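Local coordinates for probable adhesion protein (Pseudomonas aeruginosa PAO1, PDB 6RU4) that binds ferrous iron and manganese and probably delivers ferrous iron in the periplasm for uptake into the cell, at residues A[109-114]-A[175-180]; A[13-18]-A[249-254]; A[114-119]-A[150-155]. All coordinates share one frame; numbering follows the deposited sequence.

Contact 1: residues A[109-114]-A[175-180]; sequences NPHTFL and TIHGAY. With MN (manganese (II) ion), chain E.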
loop_
_atom_site.group_PDB
_atom_site.type_symbol
_atom_site.label_atom_id
_atom_site.label_comp_id
_atom_site.label_asym_id
_atom_site.label_seq_id
_atom_site.Cartn_x
_atom_site.Cartn_y
_atom_site.Cartn_z
ATOM N N ASN A 109 -4.539 -4.330 9.042
ATOM C CA ASN A 109 -4.352 -4.157 7.611
ATOM C C ASN A 109 -3.121 -3.233 7.435
ATOM O O ASN A 109 -3.176 -2.072 7.859
ATOM C CB ASN A 109 -5.595 -3.527 6.964
ATOM C CG ASN A 109 -5.574 -3.588 5.443
ATOM O OD1 ASN A 109 -4.525 -3.674 4.820
ATOM N ND2 ASN A 109 -6.726 -3.543 4.798
ATOM N N PRO A 110 -2.000 -3.710 6.833
ATOM C CA PRO A 110 -0.808 -2.853 6.725
ATOM C C PRO A 110 -0.756 -1.900 5.537
ATOM O O PRO A 110 0.215 -1.165 5.404
ATOM C CB PRO A 110 0.344 -3.868 6.662
ATOM C CG PRO A 110 -0.305 -5.257 6.659
ATOM C CD PRO A 110 -1.721 -5.062 6.305
ATOM N N HIS A 111 -1.781 -1.891 4.691
ATOM C CA HIS A 111 -1.843 -1.108 3.450
ATOM C C HIS A 111 -2.317 0.302 3.608
ATOM O O HIS A 111 -3.094 0.792 2.781
ATOM C CB HIS A 111 -2.706 -1.838 2.414
ATOM C CG HIS A 111 -2.257 -3.244 2.182
ATOM N ND1 HIS A 111 -2.598 -4.262 3.053
ATOM C CD2 HIS A 111 -1.471 -3.741 1.208
ATOM C CE1 HIS A 111 -2.070 -5.350 2.550
ATOM N NE2 HIS A 111 -1.398 -5.088 1.419
ATOM N N THR A 112 -1.780 0.999 4.630
ATOM C CA THR A 112 -2.105 2.390 4.943
ATOM C C THR A 112 -1.684 3.265 3.792
ATOM O O THR A 112 -2.378 4.219 3.441
ATOM C CB THR A 112 -1.421 2.774 6.215
ATOM O OG1 THR A 112 -0.045 2.463 6.060
ATOM C CG2 THR A 112 -1.975 2.030 7.427
ATOM N N PHE A 113 -0.569 2.882 3.163
ATOM C CA PHE A 113 -0.009 3.529 1.998
ATOM C C PHE A 113 -0.980 3.567 0.772
ATOM O O PHE A 113 -0.700 4.315 -0.154
ATOM C CB PHE A 113 1.349 2.914 1.643
ATOM C CG PHE A 113 1.371 1.418 1.486
ATOM C CD1 PHE A 113 1.033 0.821 0.267
ATOM C CD2 PHE A 113 1.872 0.601 2.506
ATOM C CE1 PHE A 113 1.104 -0.575 0.104
ATOM C CE2 PHE A 113 1.979 -0.791 2.329
ATOM C CZ PHE A 113 1.600 -1.366 1.126
ATOM N N LEU A 114 -2.122 2.832 0.781
ATOM C CA LEU A 114 -3.065 2.868 -0.347
ATOM C C LEU A 114 -4.269 3.782 -0.077
ATOM O O LEU A 114 -5.272 3.730 -0.788
ATOM C CB LEU A 114 -3.493 1.461 -0.816
ATOM C CG LEU A 114 -2.403 0.659 -1.557
ATOM C CD1 LEU A 114 -2.829 -0.739 -1.795
ATOM C CD2 LEU A 114 -2.046 1.302 -2.880
ATOM N N THR A 175 -12.326 -7.902 -3.322
ATOM C CA THR A 175 -10.964 -7.728 -3.845
ATOM C C THR A 175 -10.261 -9.075 -3.742
ATOM O O THR A 175 -10.671 -9.892 -2.914
ATOM C CB THR A 175 -10.198 -6.582 -3.132
ATOM O OG1 THR A 175 -9.718 -7.047 -1.882
ATOM C CG2 THR A 175 -11.033 -5.297 -2.943
ATOM N N ILE A 176 -9.232 -9.334 -4.579
ATOM C CA ILE A 176 -8.476 -10.600 -4.501
ATOM C C ILE A 176 -7.575 -10.497 -3.259
ATOM O O ILE A 176 -7.704 -11.294 -2.336
ATOM C CB ILE A 176 -7.664 -10.864 -5.822
ATOM C CG1 ILE A 176 -8.597 -11.160 -7.037
ATOM C CG2 ILE A 176 -6.558 -11.939 -5.660
ATOM C CD1 ILE A 176 -9.545 -12.321 -6.938
ATOM N N HIS A 177 -6.740 -9.448 -3.245
ATOM C CA HIS A 177 -5.743 -9.062 -2.254
ATOM C C HIS A 177 -6.370 -8.014 -1.332
ATOM O O HIS A 177 -7.019 -7.103 -1.832
ATOM C CB HIS A 177 -4.525 -8.453 -3.006
ATOM C CG HIS A 177 -3.270 -8.372 -2.202
ATOM N ND1 HIS A 177 -2.351 -9.415 -2.184
ATOM C CD2 HIS A 177 -2.804 -7.367 -1.430
ATOM C CE1 HIS A 177 -1.392 -9.028 -1.368
ATOM N NE2 HIS A 177 -1.614 -7.797 -0.894
ATOM N N GLY A 178 -6.176 -8.151 -0.013
ATOM C CA GLY A 178 -6.730 -7.249 0.997
ATOM C C GLY A 178 -5.988 -5.951 1.193
ATOM O O GLY A 178 -5.753 -5.534 2.325
ATOM N N ALA A 179 -5.662 -5.285 0.097
ATOM C CA ALA A 179 -4.930 -4.024 0.072
ATOM C C ALA A 179 -5.788 -2.732 -0.026
ATOM O O ALA A 179 -5.267 -1.629 0.219
ATOM C CB ALA A 179 -3.967 -4.057 -1.109
ATOM N N TYR A 180 -7.063 -2.847 -0.417
ATOM C CA TYR A 180 -7.818 -1.659 -0.796
ATOM C C TYR A 180 -8.908 -1.163 0.167
ATOM O O TYR A 180 -9.647 -0.235 -0.173
ATOM C CB TYR A 180 -8.382 -1.898 -2.199
ATOM C CG TYR A 180 -7.288 -2.356 -3.137
ATOM C CD1 TYR A 180 -6.279 -1.489 -3.533
ATOM C CD2 TYR A 180 -7.197 -3.687 -3.536
ATOM C CE1 TYR A 180 -5.237 -1.917 -4.356
ATOM C CE2 TYR A 180 -6.161 -4.127 -4.365
ATOM C CZ TYR A 180 -5.185 -3.235 -4.774
ATOM O OH TYR A 180 -4.171 -3.639 -5.607
HETATM MN MN MN E . -0.104 -6.541 0.267
#
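H111 turns its imidazole back beside its own backbone N, with CG anti to the carbonyl carbon (chi1 -54°). H177 does the reverse: its CG lies beside the carbonyl carbon (chi1 -163°). Together with the ring rotations, these torsions bring both NE2 atoms to one manganese ion. H111 NE2 binds the metal at 2.3 Å, and H177 NE2 binds it at the same length. The two rings are turned against each other by 88°, and H111 NE2 comes in at the edge of the H177 ring. H41, H66, H199 and H250 complete the six-histidine site.

This is the metal site between the two lobes of a solute-binding protein of family 9. Residues 109-114 follow the N-terminal parallel sheet. Residues 175-180 leave strand 173-175 of the C-terminal sheet. H111 and G178 each sit at the centre of an inverse gamma turn.

N109 is a second-shell residue that positions H111. Its OD1 accepts from H111 ND1 at 2.7 Å. That bond lies nearly in the ring plane and nearly along the C=O axis of the amide. OD1 also accepts from H111 N, which closes an Asx turn. The ND1 bond restricts the rotation of the imidazole; the bond from H111 N holds the amide in place. The ND1 bond may also make NE2 a better metal donor. N109 ND2 gives a weak, bent bond to G178 O (3.3 Å).

A179 backs the H111 ring. A179 CA lies over one face, 3.6 Å from the ring centroid, as a CH-pi contact. L114 CD1 meets A179 CB at 3.6 Å and Y180 CE1 at 3.7 Å. The Y180 hydroxyl bonds to E226.

Contact 2: residues A[13-18]-A[249-254]; sequences LHPYYS and SHISYG. With MN (manganese (II) ion), chain E.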
loop_
_atom_site.group_PDB
_atom_site.type_symbol
_atom_site.label_atom_id
_atom_site.label_comp_id
_atom_site.label_asym_id
_atom_site.label_seq_id
_atom_site.Cartn_x
_atom_site.Cartn_y
_atom_site.Cartn_z
ATOM N N LEU A 13 9.197 -0.427 0.616
ATOM C CA LEU A 13 8.182 -0.522 -0.443
ATOM C C LEU A 13 8.220 0.706 -1.342
ATOM O O LEU A 13 8.577 1.776 -0.864
ATOM C CB LEU A 13 6.762 -0.685 0.188
ATOM C CG LEU A 13 6.594 -1.787 1.282
ATOM C CD1 LEU A 13 5.545 -1.443 2.266
ATOM C CD2 LEU A 13 6.354 -3.137 0.705
ATOM N N HIS A 14 7.820 0.563 -2.641
ATOM C CA HIS A 14 7.752 1.664 -3.632
ATOM C C HIS A 14 6.999 2.907 -3.121
ATOM O O HIS A 14 7.552 3.988 -3.310
ATOM C CB HIS A 14 7.164 1.231 -5.003
ATOM C CG HIS A 14 7.948 0.193 -5.748
ATOM N ND1 HIS A 14 8.050 -1.114 -5.284
ATOM C CD2 HIS A 14 8.608 0.288 -6.920
ATOM C CE1 HIS A 14 8.790 -1.754 -6.179
ATOM N NE2 HIS A 14 9.161 -0.946 -7.168
ATOM N N PRO A 15 5.806 2.850 -2.460
ATOM C CA PRO A 15 5.155 4.108 -2.019
ATOM C C PRO A 15 6.014 4.954 -1.087
ATOM O O PRO A 15 5.910 6.177 -1.105
ATOM C CB PRO A 15 3.881 3.623 -1.309
ATOM C CG PRO A 15 3.605 2.276 -1.879
ATOM C CD PRO A 15 4.967 1.684 -2.103
ATOM N N TYR A 16 6.878 4.302 -0.297
ATOM C CA TYR A 16 7.748 4.973 0.663
ATOM C C TYR A 16 8.913 5.681 -0.017
ATOM O O TYR A 16 9.363 6.709 0.484
ATOM C CB TYR A 16 8.196 4.010 1.782
ATOM C CG TYR A 16 7.030 3.566 2.636
ATOM C CD1 TYR A 16 6.611 4.324 3.721
ATOM C CD2 TYR A 16 6.266 2.453 2.286
ATOM C CE1 TYR A 16 5.495 3.956 4.473
ATOM C CE2 TYR A 16 5.142 2.084 3.023
ATOM C CZ TYR A 16 4.765 2.835 4.117
ATOM O OH TYR A 16 3.690 2.432 4.858
ATOM N N TYR A 17 9.355 5.166 -1.190
ATOM C CA TYR A 17 10.387 5.786 -2.022
ATOM C C TYR A 17 9.816 7.122 -2.468
ATOM O O TYR A 17 10.466 8.138 -2.277
ATOM C CB TYR A 17 10.735 4.917 -3.257
ATOM C CG TYR A 17 11.913 5.469 -4.033
ATOM C CD1 TYR A 17 13.220 5.145 -3.677
ATOM C CD2 TYR A 17 11.726 6.369 -5.075
ATOM C CE1 TYR A 17 14.311 5.704 -4.340
ATOM C CE2 TYR A 17 12.809 6.920 -5.758
ATOM C CZ TYR A 17 14.099 6.589 -5.383
ATOM O OH TYR A 17 15.171 7.128 -6.053
ATOM N N SER A 18 8.572 7.125 -2.986
ATOM C CA SER A 18 7.836 8.315 -3.421
ATOM C C SER A 18 7.694 9.350 -2.324
ATOM O O SER A 18 8.053 10.496 -2.568
ATOM C CB SER A 18 6.457 7.941 -3.954
ATOM O OG SER A 18 6.548 7.305 -5.212
ATOM N N SER A 249 -3.653 -1.323 -8.668
ATOM C CA SER A 249 -2.223 -1.328 -8.420
ATOM C C SER A 249 -1.936 -1.257 -6.927
ATOM O O SER A 249 -2.481 -0.397 -6.225
ATOM C CB SER A 249 -1.592 -0.131 -9.111
ATOM O OG SER A 249 -0.198 -0.145 -8.890
ATOM N N HIS A 250 -1.056 -2.154 -6.452
ATOM C CA HIS A 250 -0.585 -2.243 -5.070
ATOM C C HIS A 250 0.650 -1.326 -4.922
ATOM O O HIS A 250 1.101 -1.072 -3.796
ATOM C CB HIS A 250 -0.249 -3.716 -4.757
ATOM C CG HIS A 250 0.067 -4.073 -3.327
ATOM N ND1 HIS A 250 1.190 -3.584 -2.688
ATOM C CD2 HIS A 250 -0.518 -4.987 -2.523
ATOM C CE1 HIS A 250 1.233 -4.174 -1.511
ATOM N NE2 HIS A 250 0.227 -5.021 -1.357
ATOM N N ILE A 251 1.151 -0.766 -6.062
ATOM C CA ILE A 251 2.324 0.132 -6.169
ATOM C C ILE A 251 3.561 -0.650 -5.636
ATOM O O ILE A 251 4.180 -0.242 -4.673
ATOM C CB ILE A 251 2.066 1.568 -5.526
ATOM C CG1 ILE A 251 0.699 2.168 -5.995
ATOM C CG2 ILE A 251 3.216 2.564 -5.835
ATOM C CD1 ILE A 251 0.113 3.320 -5.157
ATOM N N SER A 252 3.876 -1.814 -6.239
ATOM C CA SER A 252 4.957 -2.738 -5.819
ATOM C C SER A 252 5.743 -3.340 -7.010
ATOM O O SER A 252 6.627 -4.195 -6.834
ATOM C CB SER A 252 4.384 -3.873 -4.971
ATOM O OG SER A 252 3.710 -4.843 -5.763
ATOM N N TYR A 253 5.385 -2.944 -8.216
ATOM C CA TYR A 253 6.096 -3.502 -9.347
ATOM C C TYR A 253 6.814 -2.434 -10.148
ATOM O O TYR A 253 6.265 -1.357 -10.346
ATOM C CB TYR A 253 5.192 -4.396 -10.237
ATOM C CG TYR A 253 5.910 -4.840 -11.489
ATOM C CD1 TYR A 253 6.942 -5.782 -11.427
ATOM C CD2 TYR A 253 5.694 -4.191 -12.703
ATOM C CE1 TYR A 253 7.705 -6.096 -12.554
ATOM C CE2 TYR A 253 6.449 -4.496 -13.831
ATOM C CZ TYR A 253 7.445 -5.458 -13.755
ATOM O OH TYR A 253 8.168 -5.769 -14.881
ATOM N N GLY A 254 8.008 -2.783 -10.633
ATOM C CA GLY A 254 8.822 -1.935 -11.487
ATOM C C GLY A 254 9.857 -1.109 -10.765
ATOM O O GLY A 254 10.202 -1.404 -9.619
HETATM MN MN MN E . -0.104 -6.541 0.267
#
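H14 reaches across to G254 with the far end of its ring. H14 NE2 donates to G254 O at 2.7 Å, with an N-H...O angle of 158°. The acceptor lies close to the ring plane. The donor stands well above the plane of the G254 carbonyl. The H14 ring also runs along the backbone of the loop. Its CE1 is 3.3 Å from S252 O, and Y253 N lies over one face, offset toward the rim.

The base of the side chain meets I251. H14 CB and P15 CD both come within 3.3 Å of I251 O. Further along, P15 CG rests on I251 CG2 at 4.0 Å, and the two side chains cross obliquely. I251 CG2 is anti to the backbone N, which puts this methyl beside the carbonyl that faces P15.

The backbone of the loop is unusual at both ends of this surface. I251 has positive phi (60°), the left-handed helical region. G254 has phi 95°, and at its backbone angles a CB would press against the carbonyl O of Y253. S249 OG accepts from I251 N in an ST turn, and it also bonds to E264 of helix 260-277. D228 receives S252 N.

The contact thus joins the first turn of helix 14-24, in the N-terminal lobe, to the loop after strand 244-248 of the C-terminal sheet. In that loop H250 NE2 binds the manganese at 2.2 Å, together with five other histidines. The two histidines use the same atom in different ways. NE2 of H14 carries a proton and serves as a donor to the backbone, whereas NE2 of H250 offers its lone pair to the metal.

Contact 3: residues A[114-119]-A[150-155]; sequences LSISAS and KRLRAL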
loop_
_atom_site.group_PDB
_atom_site.type_symbol
_atom_site.label_atom_id
_atom_site.label_comp_id
_atom_site.label_asym_id
_atom_site.label_seq_id
_atom_site.Cartn_x
_atom_site.Cartn_y
_atom_site.Cartn_z
ATOM N N LEU A 114 -2.122 2.832 0.781
ATOM C CA LEU A 114 -3.065 2.868 -0.347
ATOM C C LEU A 114 -4.269 3.782 -0.077
ATOM O O LEU A 114 -5.272 3.730 -0.788
ATOM C CB LEU A 114 -3.493 1.461 -0.816
ATOM C CG LEU A 114 -2.403 0.659 -1.557
ATOM C CD1 LEU A 114 -2.829 -0.739 -1.795
ATOM C CD2 LEU A 114 -2.046 1.302 -2.880
ATOM N N SER A 115 -4.109 4.678 0.901
ATOM C CA SER A 115 -5.041 5.701 1.350
ATOM C C SER A 115 -4.417 7.047 1.013
ATOM O O SER A 115 -3.198 7.175 1.100
ATOM C CB SER A 115 -5.167 5.616 2.863
ATOM O OG SER A 115 -5.757 6.766 3.442
ATOM N N ILE A 116 -5.216 8.058 0.653
ATOM C CA ILE A 116 -4.648 9.386 0.396
ATOM C C ILE A 116 -4.397 10.081 1.741
ATOM O O ILE A 116 -3.310 10.611 1.947
ATOM C CB ILE A 116 -5.492 10.236 -0.597
ATOM C CG1 ILE A 116 -5.533 9.601 -2.040
ATOM C CG2 ILE A 116 -5.046 11.713 -0.611
ATOM C CD1 ILE A 116 -4.278 9.758 -2.952
ATOM N N SER A 117 -5.384 10.039 2.662
ATOM C CA SER A 117 -5.322 10.655 3.990
ATOM C C SER A 117 -4.255 10.060 4.898
ATOM O O SER A 117 -3.594 10.817 5.622
ATOM C CB SER A 117 -6.681 10.576 4.681
ATOM O OG SER A 117 -7.197 9.254 4.718
ATOM N N ALA A 118 -4.098 8.719 4.888
ATOM C CA ALA A 118 -3.099 8.020 5.700
ATOM C C ALA A 118 -1.747 8.191 5.084
ATOM O O ALA A 118 -0.757 8.039 5.788
ATOM C CB ALA A 118 -3.423 6.549 5.817
ATOM N N SER A 119 -1.687 8.511 3.780
ATOM C CA SER A 119 -0.431 8.782 3.084
ATOM C C SER A 119 0.133 10.108 3.556
ATOM O O SER A 119 1.327 10.191 3.837
ATOM C CB SER A 119 -0.636 8.819 1.581
ATOM O OG SER A 119 -0.515 7.492 1.120
ATOM N N LYS A 150 -0.607 18.619 -0.708
ATOM C CA LYS A 150 -1.508 19.451 -1.498
ATOM C C LYS A 150 -1.800 18.791 -2.856
ATOM O O LYS A 150 -2.925 18.900 -3.345
ATOM C CB LYS A 150 -0.919 20.860 -1.687
ATOM C CG LYS A 150 -1.955 21.904 -2.066
ATOM C CD LYS A 150 -1.348 23.190 -2.579
ATOM C CE LYS A 150 -2.435 24.164 -2.988
ATOM N NZ LYS A 150 -1.899 25.526 -3.278
ATOM N N ARG A 151 -0.807 18.081 -3.433
ATOM C CA ARG A 151 -0.931 17.360 -4.704
ATOM C C ARG A 151 -1.682 16.052 -4.529
ATOM O O ARG A 151 -2.338 15.584 -5.466
ATOM C CB ARG A 151 0.442 17.052 -5.303
ATOM C CG ARG A 151 1.090 18.223 -6.009
ATOM C CD ARG A 151 1.946 17.799 -7.202
ATOM N NE ARG A 151 2.816 16.645 -6.940
ATOM C CZ ARG A 151 3.977 16.689 -6.293
ATOM N NH1 ARG A 151 4.433 17.840 -5.802
ATOM N NH2 ARG A 151 4.690 15.581 -6.122
ATOM N N LEU A 152 -1.540 15.436 -3.339
ATOM C CA LEU A 152 -2.210 14.188 -2.989
ATOM C C LEU A 152 -3.683 14.462 -2.757
ATOM O O LEU A 152 -4.525 13.694 -3.219
ATOM C CB LEU A 152 -1.569 13.551 -1.744
ATOM C CG LEU A 152 -0.228 12.847 -1.928
ATOM C CD1 LEU A 152 0.187 12.173 -0.640
ATOM C CD2 LEU A 152 -0.279 11.817 -3.048
ATOM N N ARG A 153 -3.977 15.584 -2.065
ATOM C CA ARG A 153 -5.324 16.055 -1.780
ATOM C C ARG A 153 -6.043 16.400 -3.090
ATOM O O ARG A 153 -7.207 16.036 -3.246
ATOM C CB ARG A 153 -5.280 17.258 -0.824
ATOM C CG ARG A 153 -6.658 17.707 -0.364
ATOM C CD ARG A 153 -6.604 18.964 0.468
ATOM N NE ARG A 153 -7.926 19.310 1.000
ATOM C CZ ARG A 153 -8.251 20.501 1.497
ATOM N NH1 ARG A 153 -9.473 20.723 1.957
ATOM N NH2 ARG A 153 -7.356 21.483 1.526
ATOM N N ALA A 154 -5.343 17.063 -4.036
ATOM C CA ALA A 154 -5.905 17.448 -5.332
ATOM C C ALA A 154 -6.213 16.238 -6.208
ATOM O O ALA A 154 -7.235 16.242 -6.869
ATOM C CB ALA A 154 -4.975 18.398 -6.047
ATOM N N LEU A 155 -5.368 15.190 -6.162
ATOM C CA LEU A 155 -5.491 13.914 -6.860
ATOM C C LEU A 155 -6.862 13.272 -6.554
ATOM O O LEU A 155 -7.601 12.908 -7.484
ATOM C CB LEU A 155 -4.344 12.998 -6.351
ATOM C CG LEU A 155 -3.810 11.873 -7.227
ATOM C CD1 LEU A 155 -2.885 12.411 -8.296
ATOM C CD2 LEU A 155 -3.039 10.892 -6.385
#
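A serine-capped helix start packs here against the flank of a second helix. I116, in the approach to helix 117-133, meets L152 and L155 of helix 138-160. The two helices are consecutive in the chain and lie between the two parallel sheets in sequence. Helix 138-160 is probably the long helix that links the two lobes in this family.

I116 carries most of the contact. Its CG2 trails away from the backbone N, and this branch reaches the backbone of the partner helix. I116 CG2 is 3.3 Å from L152 O and 4.1 Å from L152 CB. The longer branch goes one turn further along. I116 CD1 meets L155 CD2 at 3.8 Å, with the two side chains crossing at about a right angle. L152 and L155 are three residues apart, so both point from the same side of their helix. M265 and Y261 of helix 260-277 add to this apolar layer.

No hydrogen bond crosses between the segments. The polar groups are used to shape the helix start. S115 OG accepts from A118 N at 2.9 Å, a capping bond with an N-H...O angle of 166°. E186 takes bonds from I116 N and S117 N and also bonds to S115 OG; its negative charge would probably suit the positive end of the helix dipole.

S119 takes part in both the apolar contact and the hydrogen bonding. Its hydroxyl also bonds to Y261 and Y19. Its CB lies 4.1 Å from L152 CD1, while S119 OG donates to S115 O at 2.7 Å, almost in line with the carbonyl bond.

The centres of contacts 1 and 2 are about 13 Å apart, and contact 3 is about 15 Å from each. Along the chain the segments come in the order 13-18, 109-114, 114-119, 150-155, 175-180 and 249-254, so contact 2 encloses contact 1, which encloses contact 3. Contacts 1 and 2 bridge the two lobes and share the manganese ion. H111 and H177 come from one, H250 from the other. L114 lies in both contacts 1 and 3 but packs across contact 1 alone, and its CD2 touches I251 of contact 2. The start of helix 117-133 follows directly on the H111 loop. The metal joins segments of both lobes, as expected of a site that closes on binding.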